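Local atomic coordinates of beta-N-acetylglucosaminidase-like protein Glycoside hydrolase family 20 (Flavobacterium johnsoniae, PDB entry 6YHH), a protein that probably hydrolyses beta-linked N-acetylglucosamine from chitin-derived oligosaccharides, as a chitobiase (beta-N-acetylhexosaminidase) of glycoside hydrolase family 20. Residues R50-R55 and F131-S136; Y94-K99 and L121-N126; V511-I516 and A557-P562; L617-K622 and A658-S663. One frame throughout, in Å; residues are numbered along the deposited sequence.

Contact 1 (R50-R55 and F131-S136); sequences RRLDGR and FYFPVS
Leu52 and Phe133 supply the apolar half of the contact between helix 40-56 and strand 131-140. The leucine leans across so that Leu52 CD1 lies 4.3 Å from Phe133 CZ, approaching the ring obliquely. This is a loose van der Waals touch, and other groups complete the packing: Phe29 and Phe60 press on the leucine, and Leu120 of helix 110-123 presses on the phenylalanine.

The second meeting pairs an aromatic ring with a backbone carbonyl. Phe131 CB is directed at the helix, and a chi1 of -68° turns CG beside its own backbone N, carrying the far end of the ring to the last turn of the helix. There Phe131 CZ stands 3.5 Å from Arg55 O and Phe131 CE1 3.8 Å from the same oxygen, again at an oblique angle to the ring. The Arg55 side chain leads away from the strand and forms a salt bridge with Glu500.

No hydrogen bond links the two segments; those formed lie within a segment or run to other parts of the assembly. In 131-136 the chain turns a corner at Val135, and Ser136 OG reaches back to donate to Pro134 O at 2.8 Å, arriving from above the carbonyl plane, 38° out of it. On the helix, Gly54 O accepts bonds from Asn515 ND2 and Thr554 OG1 of the second subunit, so this end of the helix is part of the dimer interface.

Helix and sheet of this alpha/beta domain thus meet here through dispersion and one weakly polar ring-to-carbonyl approach, while the charged groups of the helix find their partners elsewhere.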
# COMPACT_ATOMS: atom_id res chain seq x y z
N ARG A 50 -17.09 9.49 3.54
CA ARG A 50 -16.55 8.35 2.81
C ARG A 50 -16.20 7.20 3.72
O ARG A 50 -16.55 6.03 3.46
CB ARG A 50 -15.35 8.73 1.96
CG ARG A 50 -15.57 9.75 0.84
CD ARG A 50 -16.42 9.12 -0.29
NE ARG A 50 -17.84 9.16 -0.05
CZ ARG A 50 -18.63 10.23 -0.17
NH1 ARG A 50 -18.09 11.42 -0.48
NH2 ARG A 50 -19.91 10.10 0.06
N ARG A 51 -15.53 7.50 4.85
CA ARG A 51 -15.15 6.45 5.76
C ARG A 51 -16.38 5.79 6.41
O ARG A 51 -16.48 4.55 6.51
CB ARG A 51 -14.20 6.97 6.83
CG ARG A 51 -12.85 7.32 6.26
CD ARG A 51 -12.05 8.25 7.13
NE ARG A 51 -11.71 7.71 8.41
CZ ARG A 51 -11.31 8.42 9.46
NH1 ARG A 51 -11.33 9.73 9.41
NH2 ARG A 51 -10.93 7.80 10.58
N LEU A 52 -17.31 6.60 6.84
CA LEU A 52 -18.54 6.07 7.41
C LEU A 52 -19.29 5.16 6.46
O LEU A 52 -19.78 4.12 6.85
CB LEU A 52 -19.42 7.26 7.88
CG LEU A 52 -20.69 6.87 8.58
CD1 LEU A 52 -20.43 6.02 9.83
CD2 LEU A 52 -21.54 8.09 8.92
N ASP A 53 -19.39 5.58 5.21
CA ASP A 53 -20.05 4.79 4.17
C ASP A 53 -19.32 3.49 3.95
O ASP A 53 -19.92 2.42 3.78
CB ASP A 53 -20.15 5.57 2.87
CG ASP A 53 -21.46 5.25 2.07
OD1 ASP A 53 -22.26 4.41 2.46
OD2 ASP A 53 -21.61 5.96 1.05
N GLY A 54 -17.98 3.54 3.96
CA GLY A 54 -17.23 2.30 3.78
C GLY A 54 -17.51 1.25 4.87
O GLY A 54 -17.45 0.06 4.65
N ARG A 55 -17.80 1.73 6.08
CA ARG A 55 -18.09 0.82 7.16
C ARG A 55 -19.51 0.29 7.20
O ARG A 55 -19.77 -0.74 7.86
CB ARG A 55 -17.85 1.54 8.50
CG ARG A 55 -16.48 2.07 8.75
CD ARG A 55 -16.30 2.59 10.13
NE ARG A 55 -15.04 3.28 10.28
CZ ARG A 55 -14.58 3.80 11.40
NH1 ARG A 55 -15.24 3.56 12.54
NH2 ARG A 55 -13.43 4.43 11.41
N PHE A 131 -26.90 0.09 11.89
CA PHE A 131 -25.86 0.88 12.49
C PHE A 131 -26.45 2.02 13.25
O PHE A 131 -27.44 2.64 12.79
CB PHE A 131 -24.90 1.43 11.36
CG PHE A 131 -24.11 0.32 10.71
CD1 PHE A 131 -22.94 -0.07 11.27
CD2 PHE A 131 -24.54 -0.30 9.51
CE1 PHE A 131 -22.15 -1.13 10.76
CE2 PHE A 131 -23.79 -1.37 8.99
CZ PHE A 131 -22.60 -1.76 9.59
N TYR A 132 -25.83 2.37 14.37
CA TYR A 132 -26.36 3.43 15.18
C TYR A 132 -25.31 4.12 16.01
O TYR A 132 -24.23 3.58 16.16
CB TYR A 132 -27.48 2.89 16.02
CG TYR A 132 -27.18 1.83 16.93
CD1 TYR A 132 -26.79 2.11 18.24
CD2 TYR A 132 -27.33 0.47 16.54
CE1 TYR A 132 -26.50 1.09 19.15
CE2 TYR A 132 -26.99 -0.56 17.47
CZ TYR A 132 -26.63 -0.24 18.77
OH TYR A 132 -26.30 -1.20 19.71
N PHE A 133 -25.65 5.29 16.58
CA PHE A 133 -24.79 5.98 17.53
C PHE A 133 -25.59 6.16 18.81
O PHE A 133 -26.77 6.47 18.76
CB PHE A 133 -24.40 7.36 17.07
CG PHE A 133 -23.68 7.41 15.74
CD1 PHE A 133 -22.36 7.07 15.64
CD2 PHE A 133 -24.32 7.90 14.59
CE1 PHE A 133 -21.72 7.19 14.46
CE2 PHE A 133 -23.64 8.03 13.39
CZ PHE A 133 -22.34 7.67 13.34
N PRO A 134 -25.01 5.80 19.94
CA PRO A 134 -25.73 5.95 21.20
C PRO A 134 -25.94 7.42 21.55
O PRO A 134 -25.10 8.29 21.35
CB PRO A 134 -24.85 5.22 22.19
CG PRO A 134 -23.49 5.39 21.63
CD PRO A 134 -23.66 5.25 20.16
N VAL A 135 -27.14 7.73 22.04
CA VAL A 135 -27.48 9.04 22.56
C VAL A 135 -26.50 9.28 23.72
O VAL A 135 -26.38 8.42 24.61
CB VAL A 135 -28.97 9.06 23.03
CG1 VAL A 135 -29.28 10.30 23.89
CG2 VAL A 135 -29.85 9.12 21.82
N SER A 136 -25.81 10.43 23.66
CA SER A 136 -24.66 10.68 24.53
C SER A 136 -24.20 12.12 24.38
O SER A 136 -24.49 12.80 23.36
CB SER A 136 -23.53 9.70 24.13
OG SER A 136 -23.23 9.86 22.74

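Contact 2 (Y94-K99 and L121-N126); sequences YSLDVK and LQLLQN
Leu96 and Val98 turn their methyls to Leu123 through their first torsions. In Leu96 a chi1 of 168° sets CG opposite the backbone N and beside the carbonyl carbon, which extends the branch out from strand 94-99. In Val98 a chi1 of -178° puts CG1 in the corresponding place and leaves CG2 beside the backbone N, the methyl that does the touching.

A single methyl of Leu123 serves both strand residues. Leu123 CD1 is 3.9 Å from Leu96 CD2, the two side chains reaching for one another tip to tip. The same Leu123 CD1 is also 3.9 Å from Val98 CG2, once more end against end. Leu96 and Val98 lie two apart on the strand and both direct CB at the facing segment, so they offer a pair of methyls to the leucine, whereas the intervening Asp97 directs its CB away.

This is helix-on-sheet packing in the alpha/beta domain characteristic of family 20 hexosaminidases: Leu123, near the C-terminal end of helix 110-123, sits over strand 94-99, which runs antiparallel to strands 102-107 and 131-140. Ile103 and Ile105 of strand 102-107 touch Leu96, and Leu7 touches Leu123 from a loop.

No hydrogen bond crosses between the segments, and the three residues that meet are all buried. Leu124 N bonds to Leu121 O at 3.3 Å, and the chain continues into the short strand 125-126, which pairs antiparallel with strand 131-140 in the same sheet.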
# COMPACT_ATOMS: atom_id res chain seq x y z
N TYR A 94 -13.88 20.44 21.59
CA TYR A 94 -15.12 20.26 20.85
C TYR A 94 -16.10 19.63 21.79
O TYR A 94 -15.70 19.05 22.83
CB TYR A 94 -14.97 19.38 19.57
CG TYR A 94 -14.62 17.93 19.90
CD1 TYR A 94 -13.29 17.54 20.16
CD2 TYR A 94 -15.61 16.98 20.09
CE1 TYR A 94 -12.99 16.25 20.55
CE2 TYR A 94 -15.31 15.70 20.49
CZ TYR A 94 -14.03 15.32 20.75
OH TYR A 94 -13.83 14.04 21.24
N SER A 95 -17.40 19.74 21.41
CA SER A 95 -18.45 18.92 22.02
C SER A 95 -19.19 18.18 20.91
O SER A 95 -19.25 18.62 19.76
CB SER A 95 -19.47 19.74 22.83
OG SER A 95 -20.09 20.62 21.96
N LEU A 96 -19.60 17.00 21.27
CA LEU A 96 -20.32 16.09 20.41
C LEU A 96 -21.55 15.62 21.15
O LEU A 96 -21.47 15.04 22.20
CB LEU A 96 -19.40 14.85 20.05
CG LEU A 96 -20.09 13.66 19.39
CD1 LEU A 96 -20.70 14.14 18.07
CD2 LEU A 96 -19.09 12.52 19.13
N ASP A 97 -22.70 15.95 20.57
CA ASP A 97 -23.97 15.61 21.15
C ASP A 97 -24.78 14.78 20.16
O ASP A 97 -25.06 15.27 19.05
CB ASP A 97 -24.71 16.93 21.39
CG ASP A 97 -26.11 16.68 21.92
OD1 ASP A 97 -26.22 15.96 22.90
OD2 ASP A 97 -27.08 17.14 21.32
N VAL A 98 -25.10 13.58 20.57
CA VAL A 98 -25.88 12.63 19.84
C VAL A 98 -27.27 12.58 20.53
O VAL A 98 -27.41 12.16 21.72
CB VAL A 98 -25.31 11.21 19.80
CG1 VAL A 98 -26.20 10.33 18.98
CG2 VAL A 98 -23.88 11.24 19.22
N LYS A 99 -28.27 13.01 19.76
CA LYS A 99 -29.66 12.80 20.15
C LYS A 99 -30.32 11.86 19.20
O LYS A 99 -29.73 11.54 18.14
CB LYS A 99 -30.44 14.13 20.19
CG LYS A 99 -29.88 15.12 21.24
CD LYS A 99 -30.93 15.71 22.16
N LEU A 121 -16.87 8.60 14.59
CA LEU A 121 -16.62 7.28 13.97
C LEU A 121 -16.45 6.20 14.99
O LEU A 121 -16.92 5.07 14.80
CB LEU A 121 -15.41 7.38 13.07
CG LEU A 121 -15.64 8.16 11.78
CD1 LEU A 121 -14.32 8.43 11.07
CD2 LEU A 121 -16.64 7.42 10.87
N GLN A 122 -15.76 6.54 16.10
CA GLN A 122 -15.54 5.53 17.14
C GLN A 122 -16.76 5.20 17.92
O GLN A 122 -16.84 4.08 18.47
CB GLN A 122 -14.44 5.98 18.07
CG GLN A 122 -13.05 6.03 17.41
CD GLN A 122 -11.96 6.46 18.40
OE1 GLN A 122 -12.24 7.06 19.44
NE2 GLN A 122 -10.69 6.20 18.03
N LEU A 123 -17.75 6.10 17.87
CA LEU A 123 -18.99 5.83 18.57
C LEU A 123 -19.94 4.92 17.83
O LEU A 123 -20.92 4.41 18.41
CB LEU A 123 -19.75 7.14 18.84
CG LEU A 123 -19.61 7.98 20.08
CD1 LEU A 123 -20.72 9.08 19.98
CD2 LEU A 123 -19.76 7.16 21.39
N LEU A 124 -19.67 4.69 16.55
CA LEU A 124 -20.52 3.78 15.70
C LEU A 124 -20.69 2.45 16.28
O LEU A 124 -19.69 1.78 16.68
CB LEU A 124 -19.93 3.68 14.30
CG LEU A 124 -20.83 2.93 13.27
CD1 LEU A 124 -22.10 3.68 12.99
CD2 LEU A 124 -19.93 2.65 12.07
N GLN A 125 -21.94 2.02 16.39
CA GLN A 125 -22.32 0.72 16.88
C GLN A 125 -23.16 0.02 15.80
O GLN A 125 -23.61 0.64 14.83
CB GLN A 125 -23.14 0.80 18.18
CG GLN A 125 -22.47 1.61 19.28
CD GLN A 125 -21.14 1.13 19.73
OE1 GLN A 125 -20.18 1.96 19.97
NE2 GLN A 125 -21.06 -0.13 20.04
N ASN A 126 -23.40 -1.26 16.02
CA ASN A 126 -24.36 -2.00 15.19
C ASN A 126 -24.95 -3.14 15.99
O ASN A 126 -24.36 -3.55 17.01
CB ASN A 126 -23.70 -2.54 13.89
CG ASN A 126 -22.51 -3.42 14.14
OD1 ASN A 126 -22.67 -4.66 14.49
ND2 ASN A 126 -21.26 -2.88 13.76

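Contact 3 (V511-I516 and A557-P562); sequences VILRNI and ADACTP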
# COMPACT_ATOMS: atom_id res chain seq x y z
N VAL A 511 1.52 -11.08 3.86
CA VAL A 511 2.43 -11.09 2.81
C VAL A 511 3.75 -11.74 3.22
O VAL A 511 4.32 -12.60 2.50
CB VAL A 511 2.75 -9.68 2.31
CG1 VAL A 511 3.82 -9.72 1.24
CG2 VAL A 511 1.46 -9.01 1.81
N ILE A 512 4.26 -11.31 4.37
CA ILE A 512 5.51 -11.87 4.92
C ILE A 512 5.33 -13.36 5.21
O ILE A 512 6.19 -14.16 4.86
CB ILE A 512 5.98 -11.11 6.15
CG1 ILE A 512 6.44 -9.70 5.68
CG2 ILE A 512 7.15 -11.80 6.81
CD1 ILE A 512 6.50 -8.72 6.84
N LEU A 513 4.19 -13.74 5.76
CA LEU A 513 3.97 -15.15 6.12
C LEU A 513 3.90 -16.01 4.84
O LEU A 513 4.42 -17.10 4.80
CB LEU A 513 2.76 -15.33 6.98
CG LEU A 513 2.98 -14.71 8.32
CD1 LEU A 513 1.67 -14.91 9.08
CD2 LEU A 513 4.13 -15.20 9.17
N ARG A 514 3.27 -15.48 3.79
CA ARG A 514 3.27 -16.21 2.48
C ARG A 514 4.67 -16.37 1.93
O ARG A 514 5.04 -17.48 1.45
CB ARG A 514 2.33 -15.57 1.47
CG ARG A 514 0.85 -15.94 1.73
CD ARG A 514 -0.03 -15.35 0.61
NE ARG A 514 -0.22 -13.89 0.69
CZ ARG A 514 -1.10 -13.24 1.45
NH1 ARG A 514 -1.86 -13.89 2.31
NH2 ARG A 514 -1.15 -11.92 1.43
N ASN A 515 5.49 -15.34 2.04
CA ASN A 515 6.88 -15.45 1.62
C ASN A 515 7.59 -16.58 2.42
O ASN A 515 8.28 -17.42 1.86
CB ASN A 515 7.59 -14.11 1.83
CG ASN A 515 9.03 -14.21 1.42
OD1 ASN A 515 9.32 -14.54 0.27
ND2 ASN A 515 9.95 -13.92 2.37
N ILE A 516 7.44 -16.55 3.73
CA ILE A 516 8.08 -17.51 4.58
C ILE A 516 7.62 -18.97 4.27
O ILE A 516 8.47 -19.88 4.22
CB ILE A 516 7.83 -17.17 6.06
CG1 ILE A 516 8.58 -15.92 6.39
CG2 ILE A 516 8.17 -18.30 7.00
CD1 ILE A 516 8.10 -15.40 7.77
N ALA A 557 10.85 -12.56 12.05
CA ALA A 557 10.85 -11.46 13.01
C ALA A 557 10.04 -10.24 12.53
O ALA A 557 9.43 -9.54 13.33
CB ALA A 557 12.25 -11.02 13.34
N ASP A 558 10.02 -10.06 11.20
CA ASP A 558 9.31 -8.95 10.58
C ASP A 558 7.81 -9.12 10.59
O ASP A 558 7.12 -8.14 10.51
CB ASP A 558 9.85 -8.76 9.16
CG ASP A 558 11.32 -8.64 9.21
OD1 ASP A 558 11.79 -7.65 9.87
OD2 ASP A 558 12.04 -9.47 8.64
N ALA A 559 7.31 -10.36 10.76
CA ALA A 559 5.89 -10.65 10.95
C ALA A 559 5.43 -10.65 12.37
O ALA A 559 4.23 -10.59 12.64
CB ALA A 559 5.61 -12.05 10.34
N CYS A 560 6.38 -10.60 13.31
CA CYS A 560 6.04 -10.59 14.72
C CYS A 560 6.03 -9.18 15.35
O CYS A 560 6.70 -8.22 14.83
CB CYS A 560 7.00 -11.47 15.54
SG CYS A 560 6.93 -13.21 15.10
N THR A 561 5.22 -9.06 16.43
CA THR A 561 5.08 -7.80 17.13
C THR A 561 5.09 -8.02 18.61
O THR A 561 4.82 -9.13 19.03
CB THR A 561 3.77 -7.09 16.69
OG1 THR A 561 2.70 -8.06 16.63
CG2 THR A 561 3.94 -6.58 15.28
N PRO A 562 5.30 -6.98 19.45
CA PRO A 562 5.11 -7.15 20.92
C PRO A 562 3.66 -7.39 21.28
O PRO A 562 2.78 -7.34 20.42
CB PRO A 562 5.53 -5.79 21.51
CG PRO A 562 5.96 -4.94 20.34
CD PRO A 562 5.59 -5.59 19.09
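Two helices of the helix-rich C-terminal region meet here, with Ile512 and Leu513 of helix 507-517 packed against Asp558 and Ala559 of the short, weakly bonded helix 556-559. The small alanine lets the backbones come close: the CA atoms of Ile512 and Ala559 are 6.2 Å apart.

Two branches of Ile512 do separate work. Its chi1 of -69° sends CG1 to the side of the backbone N and CG2 to the side of the carbonyl carbon, splitting the side chain over neighbouring residues. The long branch ends with Ile512 CD1 lying 3.8 Å from Asp558 O and 4.1 Å from Asp558 CB, an apolar methyl set against the backbone and the root of an acidic side chain. The shorter branch brings Ile512 CG2 to 3.9 Å from Ala559 CB.

The aspartate's charged end is turned to other partners. Asp558 OD1 forms a salt bridge with Arg540, and OD2 accepts from Leu555 N just ahead of the helix, which holds the carboxylate by both oxygens. Cys560 N bonds to Ala557 O at 3.2 Å, and Arg463 bonds to both Ala557 O and Cys560 O. Helix 507-517 also meets the second subunit, where Arg514 forms a salt bridge with Glu499 of that copy.

Across the contact itself there is no hydrogen bond, and all four residues that touch are buried. Leu513 starts off to the flank of the facing segment, yet its extended branch swings inward, placing Leu513 CD2 3.7 Å from Ala559 CB.

Contact 4 (L617-K622 and A658-S663); sequences LPLSKK and ADVELS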
# COMPACT_ATOMS: atom_id res chain seq x y z
N LEU A 617 11.92 -23.51 13.29
CA LEU A 617 11.65 -24.89 13.78
C LEU A 617 12.24 -25.17 15.16
O LEU A 617 11.63 -25.86 15.98
CB LEU A 617 12.12 -25.95 12.74
CG LEU A 617 11.30 -26.00 11.43
CD1 LEU A 617 11.85 -27.13 10.61
CD2 LEU A 617 9.78 -26.12 11.65
N PRO A 618 13.48 -24.72 15.46
CA PRO A 618 14.01 -25.08 16.77
C PRO A 618 13.17 -24.49 17.91
O PRO A 618 12.99 -25.11 18.99
CB PRO A 618 15.41 -24.46 16.78
CG PRO A 618 15.77 -24.46 15.29
CD PRO A 618 14.50 -24.08 14.60
N LEU A 619 12.58 -23.32 17.66
CA LEU A 619 11.85 -22.61 18.65
C LEU A 619 10.47 -23.26 18.85
O LEU A 619 9.99 -23.49 19.99
CB LEU A 619 11.71 -21.10 18.27
CG LEU A 619 11.22 -20.20 19.42
CD1 LEU A 619 12.17 -20.16 20.57
CD2 LEU A 619 10.97 -18.73 18.92
N SER A 620 9.84 -23.65 17.75
CA SER A 620 8.52 -24.27 17.82
C SER A 620 8.68 -25.68 18.39
O SER A 620 7.82 -26.14 19.13
CB SER A 620 7.77 -24.27 16.49
OG SER A 620 8.45 -25.03 15.42
N LYS A 621 9.82 -26.33 18.13
CA LYS A 621 10.07 -27.65 18.74
C LYS A 621 10.26 -27.51 20.22
O LYS A 621 9.64 -28.26 21.03
CB LYS A 621 11.27 -28.32 18.12
CG LYS A 621 11.69 -29.54 18.93
CD LYS A 621 12.74 -30.36 18.27
CE LYS A 621 13.23 -31.50 19.19
NZ LYS A 621 12.13 -32.33 19.69
N LYS A 622 11.02 -26.51 20.68
CA LYS A 622 11.17 -26.28 22.10
C LYS A 622 9.85 -26.04 22.84
O LYS A 622 9.57 -26.59 23.95
CB LYS A 622 12.18 -25.17 22.37
CG LYS A 622 13.60 -25.54 22.04
CD LYS A 622 14.57 -24.36 21.86
CE LYS A 622 15.93 -24.97 21.43
NZ LYS A 622 17.07 -24.02 21.36
N ALA A 658 15.84 -16.82 14.95
CA ALA A 658 14.98 -15.95 14.10
C ALA A 658 14.83 -14.54 14.63
O ALA A 658 13.97 -13.81 14.17
CB ALA A 658 13.67 -16.59 13.77
N ASP A 659 15.67 -14.11 15.61
CA ASP A 659 15.54 -12.80 16.22
C ASP A 659 14.17 -12.57 16.79
O ASP A 659 13.68 -11.47 16.82
CB ASP A 659 15.98 -11.69 15.21
CG ASP A 659 17.51 -11.58 15.08
OD1 ASP A 659 18.25 -12.07 16.00
OD2 ASP A 659 18.03 -11.07 14.04
N VAL A 660 13.59 -13.62 17.36
CA VAL A 660 12.40 -13.47 18.15
C VAL A 660 12.58 -14.24 19.47
O VAL A 660 13.53 -15.02 19.61
CB VAL A 660 11.13 -14.02 17.46
CG1 VAL A 660 10.86 -13.31 16.16
CG2 VAL A 660 11.24 -15.52 17.19
N GLU A 661 11.61 -14.05 20.35
CA GLU A 661 11.50 -14.73 21.60
C GLU A 661 10.09 -15.23 21.81
O GLU A 661 9.12 -14.69 21.33
CB GLU A 661 11.91 -13.81 22.73
CG GLU A 661 11.01 -12.61 22.98
CD GLU A 661 11.58 -11.56 23.89
OE1 GLU A 661 12.81 -11.54 24.07
OE2 GLU A 661 10.81 -10.69 24.39
N LEU A 662 10.00 -16.33 22.57
CA LEU A 662 8.72 -16.84 23.03
C LEU A 662 8.21 -16.09 24.26
O LEU A 662 8.86 -16.11 25.31
CB LEU A 662 8.81 -18.36 23.38
CG LEU A 662 8.92 -19.34 22.22
CD1 LEU A 662 9.38 -20.72 22.74
CD2 LEU A 662 7.63 -19.41 21.44
N SER A 663 7.12 -15.37 24.13
CA SER A 663 6.68 -14.50 25.21
C SER A 663 5.67 -15.18 26.12
O SER A 663 5.02 -14.55 26.91
CB SER A 663 6.14 -13.18 24.63
OG SER A 663 5.08 -13.41 23.71
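Ser663 OG, next in the chain to the Leu662 that packs on Leu619, is gripped by several groups: it hydrogen-bonds to Ser567 OG and Glu533 OE2 and, weakly, to Val531 O. These bonds tie the residue after strand 660-662 both to the chain at strand 532-534 and to helix 565-579.

The contact with helix 617-634 is wholly apolar, and Leu619 carries its helical side. A chi1 of -167° extends CG opposite the backbone N, so that the branch projects at the strand. Leu619 and Leu662 slide past each other in opposite directions, with Leu619 CD1 3.6 Å from Leu662 CD1 and the two CG atoms, Leu619 CG and Leu662 CG, 3.7 Å apart. This lengthwise overlap meshes more than the methyl ends. The other methyl turns to the valine, Leu619 CD2 reaching Val660 CG2 at 3.7 Å across an oblique crossing of the side chains.

Phe528 of helix 523-529 and Cys532 touch both leucines, completing a small buried core. Glu661 directs its CB away from the helix and forms salt bridges with Lys536 and Lys655. The arrangement is that of a helix packed on a two-stranded antiparallel sheet, strands 532-534 and 660-662.

From the N terminus, contact 1 closes the longer loop, bringing strand 131-140 back to helix 40-56. Contact 2 falls wholly within that loop, joining strand 94-99 to the end of helix 110-123. The two share one mixed sheet and touch through probable backbone hydrogen bonds, Tyr132 O to Gln125 N and Ser136 O to Val98 N. Far along the chain, contact 3 joins helix 507-517 to 556-559, and only after it closes does contact 4 open, linking helix 617-634 to strand 660-662. Their centres are 14 Å apart, and Ala557 packs on Ala658 and Val660. Contacts 1 and 3, centres 33 Å apart, both reach the second subunit.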